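Side-chain contacts in microtubule-associated serine/threonine-protein kinase 3 (Homo sapiens, PDB 3KHF), which probably phosphorylates serine and threonine residues of its substrates in an ATP-dependent manner, and carries a PDZ domain of the kind that binds the C-terminal tails of partner proteins: residues 69-72 and 73-77; 41-45 and 46-50. All blocks are in the same frame, centred on the assembly; numbering follows the deposited sequence. Where two conformers were deposited one is given.

How the contacts relate
Both contacts are local, each formed where a loop of the PDZ domain runs into a helix, and they lie apart: their centres are about 21 Å from each other and their nearest atoms about 13 Å. Contact 1 opens helix 71-80, the longer of the two helices, and is largely a surface feature; backbone bonds, a water bridge and a methyl over a histidine ring carry it. Contact 2 joins the end of strand 32-41 to the short helix 46-50 and is partly buried, with a serine N-cap, backbone bonds and, in one conformer, a glutamine amide carrying the polar part. Strand 17-25 is touched by side chains from both.

Contact 1 of 2, residues 69-72 and 73-77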
# COMPACT_ATOMS: atom_id res chain seq x y z
N LEU A 69 10.98 -2.81 3.25
CA LEU A 69 11.11 -3.93 2.33
C LEU A 69 11.13 -3.46 0.89
O LEU A 69 10.48 -2.48 0.54
CB LEU A 69 9.95 -4.91 2.52
CG LEU A 69 9.83 -5.61 3.88
CD1 LEU A 69 8.66 -6.58 3.83
CD2 LEU A 69 11.13 -6.33 4.28
N VAL A 70 11.87 -4.14 0.03
CA VAL A 70 11.89 -3.78 -1.39
C VAL A 70 10.57 -4.11 -2.07
O VAL A 70 9.78 -4.94 -1.59
CB VAL A 70 13.07 -4.44 -2.15
CG1 VAL A 70 14.39 -3.98 -1.55
CG2 VAL A 70 12.95 -5.97 -2.18
N HIS A 71 10.34 -3.45 -3.21
CA HIS A 71 9.07 -3.55 -3.91
C HIS A 71 8.60 -4.96 -4.11
O HIS A 71 7.44 -5.28 -3.78
CB HIS A 71 9.15 -2.88 -5.28
CG HIS A 71 7.85 -2.85 -6.03
ND1 HIS A 71 6.68 -2.30 -5.53
CD2 HIS A 71 7.54 -3.29 -7.28
CE1 HIS A 71 5.73 -2.38 -6.44
NE2 HIS A 71 6.23 -2.99 -7.51
N MET A 72 9.46 -5.82 -4.66
CA MET A 72 8.99 -7.14 -5.05
C MET A 72 8.75 -8.04 -3.83
O MET A 72 7.98 -8.99 -3.92
CB MET A 72 9.94 -7.77 -6.08
CG MET A 72 9.80 -7.10 -7.44
SD MET A 72 8.20 -7.47 -8.23
CE MET A 72 8.63 -6.97 -9.91
N ASP A 73 9.37 -7.75 -2.69
CA ASP A 73 9.05 -8.48 -1.46
C ASP A 73 7.61 -8.18 -1.01
O ASP A 73 6.90 -9.06 -0.56
CB ASP A 73 10.05 -8.17 -0.34
CG ASP A 73 11.40 -8.87 -0.53
OD1 ASP A 73 11.59 -9.61 -1.51
OD2 ASP A 73 12.27 -8.65 0.35
N VAL A 74 7.20 -6.92 -1.15
CA VAL A 74 5.85 -6.54 -0.82
C VAL A 74 4.85 -7.09 -1.85
O VAL A 74 3.80 -7.60 -1.48
CB VAL A 74 5.76 -5.00 -0.63
CG1 VAL A 74 4.31 -4.56 -0.57
CG2 VAL A 74 6.52 -4.60 0.61
N VAL A 75 5.19 -7.03 -3.13
CA VAL A 75 4.34 -7.62 -4.17
C VAL A 75 4.13 -9.11 -3.85
O VAL A 75 3.01 -9.61 -3.93
CB VAL A 75 4.90 -7.37 -5.59
CG1 VAL A 75 4.13 -8.17 -6.62
CG2 VAL A 75 4.85 -5.88 -5.90
N GLU A 76 5.19 -9.81 -3.45
CA GLU A 76 5.04 -11.22 -3.13
C GLU A 76 4.08 -11.44 -1.96
O GLU A 76 3.26 -12.35 -2.01
CB GLU A 76 6.40 -11.85 -2.82
CG GLU A 76 6.30 -13.31 -2.43
CD GLU A 76 7.58 -13.89 -1.92
OE1 GLU A 76 8.59 -13.17 -1.77
OE2 GLU A 76 7.57 -15.10 -1.62
N LEU A 77 4.19 -10.63 -0.91
CA LEU A 77 3.28 -10.77 0.23
C LEU A 77 1.84 -10.60 -0.19
O LEU A 77 0.95 -11.31 0.29
CB LEU A 77 3.59 -9.74 1.32
CG LEU A 77 4.88 -9.96 2.12
CD1 LEU A 77 5.17 -8.77 3.04
CD2 LEU A 77 4.85 -11.28 2.90
O HOH W 1 13.24 -6.31 1.30
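Val70 O takes two backbone N-H groups at the helix start: Val74 N at 3.3 Å, and Asp73 N at 3.0 Å in a bent, weak bond. Val70 is the N-cap residue, yet its side chain has no polar atom. Instead a water joins the Asp73 carboxylate to it, giving a hydrogen bond to Asp73 OD2 (2.7 Å) and accepting one from Val70 N (2.9 Å). Val70 CG2 packs against the same carboxylate, 3.7 Å from Asp73 CG. At the next residue, His71 O accepts from Val75 N at 2.9 Å in the carbonyl plane. With chi1 at -176°, the His71 side chain swings away from its own N and brings one ring face against Val75 CG2, a CH-pi contact 3.7 Å from the centroid. Leu69 CB touches Val74 CG2, and Leu69 CD1 meets Leu77 CD1 at 4.2 Å, crossing at about a right angle. His71 reaches Ala21 across the groove between helix 71-80 and strand 17-25, where PDZ domains typically take up peptides. A carboxylate at this helix start would probably be favoured by the helix dipole, while Val75 CG2 over one face of the His71 ring probably limits how far the imidazole can turn.

Contact 2 of 2, residues 41-45 and 46-50; sequences VEDGS and PAQEA
Ser45 and Gln48 exchange bonds across the start of helix 46-50, each offering a side-chain acceptor to a backbone N-H of the other segment. Ser45 OG sits between its own backbone N and carbonyl carbon (chi1 63°), which brings it under the first helical turn; there it accepts from Gln48 N at 3.1 Å, almost straight, as an N-cap. The same hydroxyl donates to Glu42 O at 2.6 Å, and since Ser45 N also bonds to that oxygen, Glu42 O is gripped twice and ties the type II turn 42-45 to the cap. Gln48 answers in the other direction. In the conformer given, one of two, its chain bends at chi2 (-125°) and OE1 accepts from Gly44 N at 3.1 Å; the N-H points straight at the oxygen but arrives from above the amide plane, and this bond may not always be held. Gln48 CB rests 3.3 Å from Glu42 O. Val41 CG1 presses on the helix backbone, 3.4 Å from Gln48 N, and the same methyl lies 4.0 Å from Ala47 CB. Glu49 folds its CG over Ser45 O, the oxygen that takes Glu49 N at 3.0 Å. Val41 and Ala47 both pack on Phe17 of strand 17-25, while Pro46 and Ala50 lie against Ile8 of strand 6-9, placing the short helix between these two strands.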
# COMPACT_ATOMS: atom_id res chain seq x y z
N VAL A 41 -6.77 3.01 -6.98
CA VAL A 41 -7.69 1.97 -6.55
C VAL A 41 -8.76 1.85 -7.65
O VAL A 41 -9.27 2.86 -8.12
CB VAL A 41 -8.30 2.34 -5.19
CG1 VAL A 41 -9.26 1.31 -4.75
CG2 VAL A 41 -7.22 2.49 -4.13
N GLU A 42 -9.06 0.62 -8.06
CA GLU A 42 -10.01 0.37 -9.15
C GLU A 42 -11.46 0.48 -8.69
O GLU A 42 -11.84 0.02 -7.61
CB GLU A 42 -9.77 -1.01 -9.76
CG GLU A 42 -8.46 -1.17 -10.51
CD GLU A 42 -8.27 -0.09 -11.56
OE1 GLU A 42 -8.99 -0.11 -12.57
OE2 GLU A 42 -7.40 0.78 -11.37
N ASP A 43 -12.28 1.10 -9.52
CA ASP A 43 -13.69 1.25 -9.20
C ASP A 43 -14.35 -0.11 -9.08
O ASP A 43 -14.10 -1.00 -9.88
CB ASP A 43 -14.40 2.05 -10.28
CG ASP A 43 -13.97 3.48 -10.33
OD1 ASP A 43 -13.44 4.02 -9.34
OD2 ASP A 43 -14.23 4.09 -11.39
N GLY A 44 -15.16 -0.26 -8.04
CA GLY A 44 -15.93 -1.47 -7.81
C GLY A 44 -15.11 -2.64 -7.30
O GLY A 44 -15.61 -3.76 -7.24
N SER A 45 -13.86 -2.40 -6.91
CA SER A 45 -12.99 -3.47 -6.53
C SER A 45 -13.11 -3.75 -5.04
O SER A 45 -13.61 -2.92 -4.28
CB SER A 45 -11.54 -3.09 -6.80
OG SER A 45 -11.14 -1.98 -6.02
N PRO A 46 -12.59 -4.89 -4.61
CA PRO A 46 -12.52 -5.14 -3.19
C PRO A 46 -11.76 -4.05 -2.41
O PRO A 46 -12.18 -3.67 -1.32
CB PRO A 46 -11.80 -6.49 -3.13
CG PRO A 46 -12.19 -7.17 -4.44
CD PRO A 46 -12.22 -6.07 -5.42
N ALA A 47 -10.69 -3.52 -2.99
CA ALA A 47 -9.91 -2.49 -2.30
C ALA A 47 -10.72 -1.20 -2.15
O ALA A 47 -10.72 -0.58 -1.10
CB ALA A 47 -8.61 -2.23 -3.05
N GLN A 48 -11.39 -0.79 -3.22
CA GLN A 48 -12.24 0.41 -3.17
C GLN A 48 -13.33 0.26 -2.12
O GLN A 48 -13.54 1.14 -1.30
CB GLN A 48 -12.90 0.67 -4.53
CG GLN A 48 -13.83 1.89 -4.54
CD GLN A 48 -15.23 1.56 -5.01
OE1 GLN A 48 -15.67 2.02 -6.06
NE2 GLN A 48 -15.94 0.74 -4.24
N GLU A 49 -14.02 -0.87 -2.19
CA GLU A 49 -15.13 -1.13 -1.28
C GLU A 49 -14.70 -1.07 0.18
O GLU A 49 -15.45 -0.59 1.04
CB GLU A 49 -15.74 -2.50 -1.56
CG GLU A 49 -16.46 -2.59 -2.90
CD GLU A 49 -17.10 -3.93 -3.13
OE1 GLU A 49 -16.90 -4.85 -2.30
OE2 GLU A 49 -17.82 -4.07 -4.15
N ALA A 50 -13.49 -1.52 0.47
CA ALA A 50 -12.99 -1.57 1.82
C ALA A 50 -12.47 -0.22 2.33
O ALA A 50 -12.21 -0.07 3.51
CB ALA A 50 -11.93 -2.62 1.96